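Local structure of alpha-galactosidase (Umbelopsis vinacea, 3A5V) at residues V293-N303 / F314-V324; W341-V352 / K389-S397. The protein hydrolyses terminal alpha-galactosyl residues from its substrates as a tetrameric, N-glycosylated alpha-galactosidase of glycoside hydrolase family 27. All coordinates share one frame; numbering follows the deposited sequence.

Interaction 1 (V293-N303 / F314-V324); sequences VNQDSSFSPAN and FSGNLANNTQV
The linker that leads from the last barrel helix, 288-294, into the C-terminal beta sandwich lies along the strand 311-318 and its hairpin turn, with D296 meeting A319 at one end and N303 meeting S315 at the other. D296 OD1 accepts the backbone N-H of A319 at 2.9 Å, on the syn side of the carboxylate and 15° out of its plane. The other oxygen, OD2, takes the backbone N of S298 from above that plane, an Asx turn that holds the carboxylate within its own beta turn. D296 reaches across to the hairpin because its CG is turned away from its own N (chi1 -179°), and its CB and CG lie against L318 CD2. Beside it S297 OG touches A319 CB at 3.3 Å. V293, at the helix end, puts CG1 4.2 Å from L318 CD2 and equally close to V324 CG2. Further along, A302 CB packs on V324 CG1, while A302 CA comes to 3.8 Å from the CA of G316, where the two backbones lie against each other. N303 and S315 then form an antiparallel hydrogen-bonded pair: S315 O receives N303 N at 2.8 Å, and S315 N returns a bond to N303 O. Around S300 and N317 the backbones are further apart, and waters bridge them: one lies within hydrogen-bonding reach of D296 OD2, S300 N and N317 O, another links S300 OG and P301 O to N317 N. K265, from the barrel side, also bonds to V293 O and S300 O. Direct bonds thus hold the linker's two ends, A302 packs directly beside N303, and S300 joins N317 largely through water; the D296 carboxylate, gripped by two backbone N-H groups with a water close by, probably sits as the anion.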
loop_
_atom_site.group_PDB
_atom_site.type_symbol
_atom_site.label_atom_id
_atom_site.label_comp_id
_atom_site.label_asym_id
_atom_site.label_seq_id
_atom_site.Cartn_x
_atom_site.Cartn_y
_atom_site.Cartn_z
ATOM N N VAL A 293 -2.953 -9.845 36.160
ATOM C CA VAL A 293 -2.515 -8.740 35.285
ATOM C C VAL A 293 -3.406 -8.665 34.039
ATOM O O VAL A 293 -3.877 -7.587 33.666
ATOM C CB VAL A 293 -1.010 -8.882 34.872
ATOM C CG1 VAL A 293 -0.662 -7.916 33.707
ATOM C CG2 VAL A 293 -0.104 -8.648 36.082
ATOM N N ASN A 294 -3.631 -9.817 33.401
ATOM C CA ASN A 294 -4.496 -9.906 32.218
ATOM C C ASN A 294 -5.926 -9.463 32.543
ATOM O O ASN A 294 -6.582 -8.775 31.752
ATOM C CB ASN A 294 -4.472 -11.350 31.657
ATOM C CG ASN A 294 -5.345 -11.521 30.392
ATOM O OD1 ASN A 294 -6.449 -12.056 30.459
ATOM N ND2 ASN A 294 -4.833 -11.075 29.236
ATOM N N GLN A 295 -6.373 -9.816 33.746
ATOM C CA GLN A 295 -7.757 -9.584 34.174
ATOM C C GLN A 295 -7.906 -8.280 34.962
ATOM O O GLN A 295 -8.959 -8.023 35.555
ATOM C CB GLN A 295 -8.230 -10.782 35.015
ATOM C CG GLN A 295 -8.260 -12.085 34.199
ATOM C CD GLN A 295 -9.309 -12.051 33.093
ATOM O OE1 GLN A 295 -10.509 -11.976 33.375
ATOM N NE2 GLN A 295 -8.863 -12.087 31.822
ATOM N N ASP A 296 -6.857 -7.461 34.963
ATOM C CA ASP A 296 -6.857 -6.204 35.735
ATOM C C ASP A 296 -8.001 -5.236 35.396
ATOM O O ASP A 296 -8.301 -4.992 34.221
ATOM C CB ASP A 296 -5.511 -5.478 35.591
ATOM C CG ASP A 296 -5.469 -4.191 36.384
ATOM O OD1 ASP A 296 -5.269 -4.255 37.615
ATOM O OD2 ASP A 296 -5.673 -3.116 35.779
ATOM N N SER A 297 -8.598 -4.645 36.433
ATOM C CA SER A 297 -9.762 -3.754 36.274
ATOM C C SER A 297 -9.524 -2.444 35.519
ATOM O O SER A 297 -10.486 -1.801 35.080
ATOM C CB SER A 297 -10.408 -3.471 37.645
ATOM O OG SER A 297 -9.499 -2.758 38.460
ATOM N N SER A 298 -8.268 -2.032 35.353
ATOM C CA SER A 298 -7.975 -0.863 34.519
ATOM C C SER A 298 -8.017 -1.163 33.021
ATOM O O SER A 298 -7.993 -0.234 32.218
ATOM C CB SER A 298 -6.632 -0.223 34.898
ATOM O OG SER A 298 -6.703 0.245 36.234
ATOM N N PHE A 299 -8.052 -2.452 32.639
ATOM C CA PHE A 299 -8.279 -2.838 31.220
ATOM C C PHE A 299 -7.294 -2.236 30.209
ATOM O O PHE A 299 -7.666 -2.022 29.052
ATOM C CB PHE A 299 -9.689 -2.415 30.777
ATOM C CG PHE A 299 -10.761 -2.929 31.656
ATOM C CD1 PHE A 299 -10.758 -4.234 32.065
ATOM C CD2 PHE A 299 -11.757 -2.114 32.085
ATOM C CE1 PHE A 299 -11.713 -4.678 32.872
ATOM C CE2 PHE A 299 -12.695 -2.583 32.874
ATOM C CZ PHE A 299 -12.673 -3.863 33.263
ATOM N N SER A 300 -6.056 -2.003 30.635
ATOM C CA SER A 300 -5.084 -1.296 29.820
ATOM C C SER A 300 -3.938 -2.228 29.431
ATOM O O SER A 300 -3.300 -2.791 30.315
ATOM C CB SER A 300 -4.523 -0.128 30.643
ATOM O OG SER A 300 -3.776 0.739 29.825
ATOM N N PRO A 301 -3.665 -2.395 28.117
ATOM C CA PRO A 301 -2.452 -3.126 27.744
ATOM C C PRO A 301 -1.189 -2.394 28.213
ATOM O O PRO A 301 -1.170 -1.152 28.282
ATOM C CB PRO A 301 -2.482 -3.119 26.198
ATOM C CG PRO A 301 -3.903 -2.904 25.834
ATOM C CD PRO A 301 -4.444 -1.983 26.930
ATOM N N ALA A 302 -0.133 -3.151 28.506
ATOM C CA ALA A 302 1.175 -2.526 28.756
ATOM C C ALA A 302 1.707 -1.981 27.424
ATOM O O ALA A 302 1.437 -2.572 26.371
ATOM C CB ALA A 302 2.168 -3.542 29.378
ATOM N N ASN A 303 2.437 -0.861 27.471
ATOM C CA ASN A 303 3.033 -0.244 26.277
ATOM C C ASN A 303 4.512 -0.590 26.146
ATOM O O ASN A 303 5.196 -0.695 27.159
ATOM C CB ASN A 303 2.899 1.297 26.341
ATOM C CG ASN A 303 1.459 1.746 26.505
ATOM O OD1 ASN A 303 1.098 2.457 27.463
ATOM N ND2 ASN A 303 0.623 1.312 25.595
ATOM N N PHE A 314 8.531 -2.993 28.653
ATOM C CA PHE A 314 7.092 -2.723 28.642
ATOM C C PHE A 314 6.666 -2.152 29.995
ATOM O O PHE A 314 7.216 -2.527 31.049
ATOM C CB PHE A 314 6.280 -4.001 28.377
ATOM C CG PHE A 314 6.474 -4.586 26.993
ATOM C CD1 PHE A 314 7.628 -5.316 26.676
ATOM C CD2 PHE A 314 5.483 -4.434 26.020
ATOM C CE1 PHE A 314 7.798 -5.870 25.388
ATOM C CE2 PHE A 314 5.637 -4.980 24.744
ATOM C CZ PHE A 314 6.803 -5.703 24.428
ATOM N N SER A 315 5.676 -1.269 29.955
ATOM C CA SER A 315 5.158 -0.630 31.164
ATOM C C SER A 315 3.686 -0.309 30.970
ATOM O O SER A 315 3.304 0.259 29.936
ATOM C CB SER A 315 5.938 0.664 31.436
ATOM O OG SER A 315 5.393 1.358 32.537
ATOM N N GLY A 316 2.859 -0.637 31.970
ATOM C CA GLY A 316 1.439 -0.342 31.904
ATOM C C GLY A 316 0.788 -0.124 33.253
ATOM O O GLY A 316 1.253 -0.636 34.250
ATOM N N ASN A 317 -0.296 0.635 33.293
ATOM C CA ASN A 317 -1.037 0.790 34.551
ATOM C C ASN A 317 -1.875 -0.419 34.924
ATOM O O ASN A 317 -2.469 -1.090 34.049
ATOM C CB ASN A 317 -2.016 1.964 34.441
ATOM C CG ASN A 317 -1.350 3.243 34.005
ATOM O OD1 ASN A 317 -1.493 3.659 32.859
ATOM N ND2 ASN A 317 -0.611 3.870 34.911
ATOM N N LEU A 318 -1.935 -0.647 36.236
ATOM C CA LEU A 318 -2.825 -1.616 36.861
ATOM C C LEU A 318 -3.685 -0.871 37.897
ATOM O O LEU A 318 -3.507 0.338 38.103
ATOM C CB LEU A 318 -2.012 -2.732 37.525
ATOM C CG LEU A 318 -1.079 -3.589 36.650
ATOM C CD1 LEU A 318 -0.239 -4.518 37.532
ATOM C CD2 LEU A 318 -1.859 -4.377 35.593
ATOM N N ALA A 319 -4.614 -1.579 38.532
ATOM C CA ALA A 319 -5.583 -0.951 39.448
ATOM C C ALA A 319 -4.870 -0.342 40.671
ATOM O O ALA A 319 -3.745 -0.735 41.004
ATOM C CB ALA A 319 -6.628 -1.990 39.896
ATOM N N ASN A 320 -5.506 0.640 41.311
ATOM C CA ASN A 320 -5.003 1.193 42.588
ATOM C C ASN A 320 -3.600 1.784 42.504
ATOM O O ASN A 320 -2.756 1.593 43.408
ATOM C CB ASN A 320 -5.070 0.132 43.688
ATOM C CG ASN A 320 -6.426 -0.525 43.770
ATOM O OD1 ASN A 320 -6.536 -1.756 43.801
ATOM N ND2 ASN A 320 -7.478 0.286 43.759
ATOM N N ASN A 321 -3.364 2.497 41.407
ATOM C CA ASN A 321 -2.122 3.224 41.191
ATOM C C ASN A 321 -0.878 2.322 41.135
ATOM O O ASN A 321 0.226 2.761 41.458
ATOM C CB ASN A 321 -1.979 4.321 42.269
ATOM C CG ASN A 321 -1.177 5.505 41.804
ATOM O OD1 ASN A 321 -1.147 5.831 40.617
ATOM N ND2 ASN A 321 -0.511 6.170 42.748
ATOM N N THR A 322 -1.043 1.058 40.749
ATOM C CA THR A 322 0.114 0.174 40.614
ATOM C C THR A 322 0.517 0.089 39.130
ATOM O O THR A 322 -0.195 0.613 38.267
ATOM C CB THR A 322 -0.126 -1.218 41.244
ATOM O OG1 THR A 322 -1.214 -1.867 40.574
ATOM C CG2 THR A 322 -0.453 -1.088 42.773
ATOM N N GLN A 323 1.663 -0.533 38.850
ATOM C CA GLN A 323 2.217 -0.558 37.481
ATOM C C GLN A 323 2.759 -1.929 37.174
ATOM O O GLN A 323 3.410 -2.543 38.027
ATOM C CB GLN A 323 3.363 0.454 37.341
ATOM C CG GLN A 323 3.731 0.875 35.883
ATOM C CD GLN A 323 2.748 1.888 35.288
ATOM O OE1 GLN A 323 1.826 2.341 35.959
ATOM N NE2 GLN A 323 2.930 2.218 34.017
ATOM N N VAL A 324 2.518 -2.410 35.959
ATOM C CA VAL A 324 3.200 -3.625 35.513
ATOM C C VAL A 324 4.423 -3.199 34.692
ATOM O O VAL A 324 4.350 -2.250 33.905
ATOM C CB VAL A 324 2.265 -4.622 34.743
ATOM C CG1 VAL A 324 1.787 -4.028 33.406
ATOM C CG2 VAL A 324 2.985 -5.970 34.505
HETATM O O HOH W 1 -4.627 -2.792 33.364
HETATM O O HOH W 2 -5.321 2.444 36.648
HETATM O O HOH W 3 -1.046 -2.453 31.856
HETATM O O HOH W 4 -1.261 0.849 30.280
HETATM O O HOH W 5 2.982 3.000 29.724
#

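Interaction 2 (W341-V352 / K389-S397); sequences WDDIWVYNLPNV and KFMDSATSS. With NAG (2-acetamido-2-deoxy-beta-D-glucopyranose), chain D; NAG (2-acetamido-2-deoxy-beta-D-glucopyranose), chain B.
W345, just past helix 341-344, meets F390 at the end of strand 384-390, where the C-terminal tail begins. From CB, with CG anti to the carbonyl carbon (chi1 -69°), the W345 indole lies along the tail: CD1 lies 3.5 Å from T395 OG1, and NE1 is equally near S393 OG. A394 CB makes a CH-pi contact with the six-membered ring of W345, 4.0 Å from its centroid, with A394 N above the same face; I344 CG2 lies against the opposite face, toward the rim. At the far end CH2 reaches F390 CD2 at 3.8 Å, an offset edge-to-face pair in which W345 supplies the edge and F390 the face, planes at 86°. F390 in turn points its own edge at the face of W341, CE2 standing 3.4 Å from W341 CH2, and I344 CD1 meets its CZ. S393 OG takes the backbone N of T395, an ST turn that bends the tail over the indole. Beyond it S396 N bonds to N351 O at 2.8 Å, the donor lying above the carbonyl plane. On the glycan side D392 OD2 accepts N2 of an N-acetylglucosamine (NAG, chain D), while OD1 receives S393 N. W341, W345 and F390 make an aromatic cluster between the helix, the residue after it and the last strand, with A394 of the tail packed on W345 and W341, as part of the hydrophobic core of the beta sandwich.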
loop_
_atom_site.group_PDB
_atom_site.type_symbol
_atom_site.label_atom_id
_atom_site.label_comp_id
_atom_site.label_asym_id
_atom_site.label_seq_id
_atom_site.Cartn_x
_atom_site.Cartn_y
_atom_site.Cartn_z
ATOM N N TRP A 341 12.892 4.896 36.358
ATOM C CA TRP A 341 11.588 5.447 36.708
ATOM C C TRP A 341 11.114 6.389 35.596
ATOM O O TRP A 341 9.914 6.417 35.274
ATOM C CB TRP A 341 11.682 6.205 38.050
ATOM C CG TRP A 341 11.631 5.361 39.362
ATOM C CD1 TRP A 341 11.237 5.822 40.599
ATOM C CD2 TRP A 341 11.990 3.970 39.555
ATOM N NE1 TRP A 341 11.337 4.817 41.538
ATOM C CE2 TRP A 341 11.784 3.672 40.925
ATOM C CE3 TRP A 341 12.463 2.946 38.703
ATOM C CZ2 TRP A 341 12.029 2.394 41.462
ATOM C CZ3 TRP A 341 12.696 1.682 39.227
ATOM C CH2 TRP A 341 12.489 1.413 40.603
ATOM N N ASP A 342 12.042 7.161 35.004
ATOM C CA ASP A 342 11.645 8.084 33.940
ATOM C C ASP A 342 11.127 7.332 32.700
ATOM O O ASP A 342 10.274 7.850 31.980
ATOM C CB ASP A 342 12.766 9.063 33.555
ATOM C CG ASP A 342 12.992 10.139 34.619
ATOM O OD1 ASP A 342 12.134 10.307 35.531
ATOM O OD2 ASP A 342 14.031 10.810 34.538
ATOM N N ASP A 343 11.662 6.144 32.440
ATOM C CA ASP A 343 11.156 5.337 31.323
ATOM C C ASP A 343 9.831 4.656 31.667
ATOM O O ASP A 343 8.907 4.680 30.857
ATOM C CB ASP A 343 12.178 4.303 30.894
ATOM C CG ASP A 343 13.291 4.916 30.036
ATOM O OD1 ASP A 343 13.069 5.973 29.389
ATOM O OD2 ASP A 343 14.372 4.330 30.019
ATOM N N ILE A 344 9.748 4.062 32.857
ATOM C CA ILE A 344 8.520 3.376 33.300
ATOM C C ILE A 344 7.292 4.299 33.218
ATOM O O ILE A 344 6.210 3.866 32.775
ATOM C CB ILE A 344 8.686 2.749 34.715
ATOM C CG1 ILE A 344 9.721 1.605 34.653
ATOM C CG2 ILE A 344 7.326 2.213 35.267
ATOM C CD1 ILE A 344 10.317 1.199 36.033
ATOM N N TRP A 345 7.472 5.559 33.640
ATOM C CA TRP A 345 6.408 6.574 33.573
ATOM C C TRP A 345 6.697 7.677 32.523
ATOM O O TRP A 345 6.367 8.858 32.730
ATOM C CB TRP A 345 6.140 7.174 34.977
ATOM C CG TRP A 345 5.503 6.147 35.891
ATOM C CD1 TRP A 345 4.192 5.776 35.906
ATOM C CD2 TRP A 345 6.156 5.347 36.879
ATOM N NE1 TRP A 345 3.979 4.805 36.852
ATOM C CE2 TRP A 345 5.165 4.519 37.467
ATOM C CE3 TRP A 345 7.481 5.248 37.333
ATOM C CZ2 TRP A 345 5.454 3.600 38.477
ATOM C CZ3 TRP A 345 7.776 4.332 38.339
ATOM C CH2 TRP A 345 6.758 3.524 38.910
ATOM N N VAL A 346 7.286 7.282 31.388
ATOM C CA VAL A 346 7.635 8.246 30.329
ATOM C C VAL A 346 6.478 9.180 29.915
ATOM O O VAL A 346 6.704 10.374 29.726
ATOM C CB VAL A 346 8.288 7.564 29.062
ATOM C CG1 VAL A 346 7.348 6.522 28.403
ATOM C CG2 VAL A 346 8.784 8.620 28.037
ATOM N N TYR A 347 5.255 8.654 29.788
ATOM C CA TYR A 347 4.145 9.465 29.287
ATOM C C TYR A 347 3.700 10.513 30.310
ATOM O O TYR A 347 2.992 11.469 29.962
ATOM C CB TYR A 347 2.984 8.587 28.794
ATOM C CG TYR A 347 3.459 7.570 27.761
ATOM C CD1 TYR A 347 4.103 7.987 26.585
ATOM C CD2 TYR A 347 3.295 6.200 27.980
ATOM C CE1 TYR A 347 4.578 7.057 25.658
ATOM C CE2 TYR A 347 3.731 5.264 27.043
ATOM C CZ TYR A 347 4.384 5.703 25.898
ATOM O OH TYR A 347 4.823 4.777 24.993
ATOM N N ASN A 348 4.141 10.337 31.558
ATOM C CA ASN A 348 3.874 11.324 32.613
ATOM C C ASN A 348 4.931 12.411 32.757
ATOM O O ASN A 348 4.742 13.333 33.544
ATOM C CB ASN A 348 3.679 10.641 33.970
ATOM C CG ASN A 348 2.449 9.760 34.007
ATOM O OD1 ASN A 348 2.548 8.534 33.885
ATOM N ND2 ASN A 348 1.289 10.370 34.195
ATOM N N LEU A 349 6.048 12.305 32.040
ATOM C CA LEU A 349 7.111 13.311 32.177
ATOM C C LEU A 349 6.575 14.720 31.861
ATOM O O LEU A 349 5.758 14.877 30.942
ATOM C CB LEU A 349 8.311 12.966 31.286
ATOM C CG LEU A 349 9.115 11.748 31.733
ATOM C CD1 LEU A 349 10.084 11.344 30.635
ATOM C CD2 LEU A 349 9.858 12.016 33.069
ATOM N N PRO A 350 7.042 15.754 32.600
ATOM C CA PRO A 350 8.106 15.767 33.594
ATOM C C PRO A 350 7.648 15.428 35.029
ATOM O O PRO A 350 8.453 15.522 35.960
ATOM C CB PRO A 350 8.558 17.223 33.539
ATOM C CG PRO A 350 7.236 17.964 33.418
ATOM C CD PRO A 350 6.467 17.105 32.413
ATOM N N ASN A 351 6.381 15.044 35.194
ATOM C CA ASN A 351 5.764 14.838 36.513
ATOM C C ASN A 351 6.073 13.473 37.120
ATOM O O ASN A 351 5.176 12.698 37.432
ATOM C CB ASN A 351 4.259 15.087 36.424
ATOM C CG ASN A 351 3.943 16.414 35.740
ATOM O OD1 ASN A 351 3.300 16.449 34.693
ATOM N ND2 ASN A 351 4.462 17.498 36.294
ATOM N N VAL A 352 7.361 13.186 37.253
ATOM C CA VAL A 352 7.818 11.903 37.767
ATOM C C VAL A 352 8.911 12.195 38.767
ATOM O O VAL A 352 9.838 12.971 38.499
ATOM C CB VAL A 352 8.354 10.956 36.641
ATOM C CG1 VAL A 352 8.928 9.640 37.250
ATOM C CG2 VAL A 352 7.254 10.670 35.582
ATOM N N LYS A 389 5.596 -6.115 39.358
ATOM C CA LYS A 389 4.555 -5.187 39.778
ATOM C C LYS A 389 5.113 -4.160 40.761
ATOM O O LYS A 389 5.673 -4.520 41.803
ATOM C CB LYS A 389 3.369 -5.935 40.407
ATOM C CG LYS A 389 2.198 -5.005 40.788
ATOM C CD LYS A 389 1.097 -5.798 41.477
ATOM C CE LYS A 389 -0.051 -4.899 41.936
ATOM N NZ LYS A 389 -1.097 -5.738 42.568
ATOM N N PHE A 390 4.953 -2.887 40.407
ATOM C CA PHE A 390 5.323 -1.767 41.274
ATOM C C PHE A 390 4.111 -1.450 42.124
ATOM O O PHE A 390 3.021 -1.227 41.584
ATOM C CB PHE A 390 5.735 -0.545 40.434
ATOM C CG PHE A 390 7.158 -0.613 39.909
ATOM C CD1 PHE A 390 7.540 -1.604 39.006
ATOM C CD2 PHE A 390 8.103 0.319 40.321
ATOM C CE1 PHE A 390 8.879 -1.683 38.520
ATOM C CE2 PHE A 390 9.421 0.269 39.852
ATOM C CZ PHE A 390 9.820 -0.744 38.951
ATOM N N MET A 391 4.294 -1.443 43.445
ATOM C CA MET A 391 3.165 -1.357 44.379
ATOM C C MET A 391 2.676 0.075 44.594
ATOM O O MET A 391 1.679 0.315 45.270
ATOM C CB MET A 391 3.511 -2.046 45.711
ATOM C CG MET A 391 3.892 -3.507 45.557
ATOM S SD MET A 391 2.586 -4.557 44.855
ATOM C CE MET A 391 1.483 -4.638 46.257
ATOM N N ASP A 392 3.379 1.019 43.977
ATOM C CA ASP A 392 2.985 2.413 43.977
ATOM C C ASP A 392 3.542 3.050 42.701
ATOM O O ASP A 392 4.238 2.394 41.910
ATOM C CB ASP A 392 3.516 3.131 45.235
ATOM C CG ASP A 392 2.628 4.323 45.675
ATOM O OD1 ASP A 392 1.933 4.936 44.834
ATOM O OD2 ASP A 392 2.617 4.638 46.883
ATOM N N SER A 393 3.215 4.321 42.507
ATOM C CA SER A 393 3.601 5.075 41.322
ATOM C C SER A 393 4.591 6.174 41.694
ATOM O O SER A 393 4.521 6.736 42.788
ATOM C CB SER A 393 2.351 5.715 40.717
ATOM O OG SER A 393 2.691 6.568 39.644
ATOM N N ALA A 394 5.501 6.491 40.779
ATOM C CA ALA A 394 6.380 7.661 40.940
ATOM C C ALA A 394 5.778 8.961 40.392
ATOM O O ALA A 394 6.420 10.005 40.439
ATOM C CB ALA A 394 7.756 7.402 40.312
ATOM N N THR A 395 4.547 8.906 39.891
ATOM C CA THR A 395 3.936 10.069 39.240
ATOM C C THR A 395 3.616 11.154 40.287
ATOM O O THR A 395 3.080 10.846 41.351
ATOM C CB THR A 395 2.674 9.676 38.420
ATOM O OG1 THR A 395 3.066 8.824 37.317
ATOM C CG2 THR A 395 1.951 10.920 37.868
ATOM N N SER A 396 3.994 12.396 39.981
ATOM C CA SER A 396 3.702 13.560 40.816
ATOM C C SER A 396 2.424 14.234 40.331
ATOM O O SER A 396 2.201 14.379 39.122
ATOM C CB SER A 396 4.845 14.584 40.734
ATOM O OG SER A 396 6.036 14.146 41.386
ATOM N N SER A 397 1.591 14.674 41.271
ATOM C CA SER A 397 0.430 15.523 40.944
ATOM C C SER A 397 0.799 16.750 40.094
ATOM O O SER A 397 1.874 17.361 40.220
ATOM C CB SER A 397 -0.277 15.968 42.223
ATOM O OG SER A 397 -0.762 14.835 42.928
ATOM O OXT SER A 397 0.013 17.161 39.233
HETATM C C1 NAG D . 4.232 4.223 50.571
HETATM C C2 NAG D . 2.704 4.096 50.612
HETATM C C3 NAG D . 2.004 5.457 50.559
HETATM C C4 NAG D . 2.684 6.531 51.424
HETATM C C5 NAG D . 4.215 6.466 51.305
HETATM C C6 NAG D . 4.921 7.429 52.264
HETATM C C7 NAG D . 1.805 2.028 49.655
HETATM C C8 NAG D . 1.311 1.340 48.413
HETATM N N2 NAG D . 2.185 3.294 49.514
HETATM O O3 NAG D . 0.653 5.274 50.945
HETATM O O4 NAG D . 2.237 7.809 51.014
HETATM O O5 NAG D . 4.668 5.142 51.550
HETATM O O6 NAG D . 4.903 6.901 53.579
HETATM O O7 NAG D . 1.854 1.413 50.719
HETATM C C1 NAG B . 8.497 1.122 50.061
HETATM C C2 NAG B . 8.546 2.383 50.943
HETATM C C3 NAG B . 7.150 2.751 51.453
HETATM C C4 NAG B . 6.160 2.853 50.290
HETATM C C5 NAG B . 6.254 1.601 49.398
HETATM C C6 NAG B . 5.352 1.734 48.168
HETATM C C7 NAG B . 10.438 3.088 52.310
HETATM C C8 NAG B . 11.447 2.699 53.357
HETATM N N2 NAG B . 9.467 2.211 52.058
HETATM O O3 NAG B . 7.192 3.981 52.147
HETATM O O4 NAG B . 4.840 2.934 50.794
HETATM O O5 NAG B . 7.585 1.370 49.001
HETATM O O6 NAG B . 5.325 0.527 47.444
HETATM O O7 NAG B . 10.519 4.189 51.745
#

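In the fold
After the barrel strands and helices, the chain leaves helix 288-294 and interaction 1 closes the short loop made by the strand pair 303-308 and 311-318. Strand 322-329, which starts within interaction 1, and strand 335-340 lead on to helix 341-344, where interaction 2 opens; it closes a longer, strand-rich loop when the final strand 384-390 and the tail return. The two contacts are in series, neither nested nor crossed. They touch all the same: S315 OG reaches I344 O, and Q323 pairs with F390 because strands 322-329 and 384-390 are sheet neighbours. Interaction 1 fastens the barrel to the sandwich; interaction 2 fastens the C terminus within the sandwich.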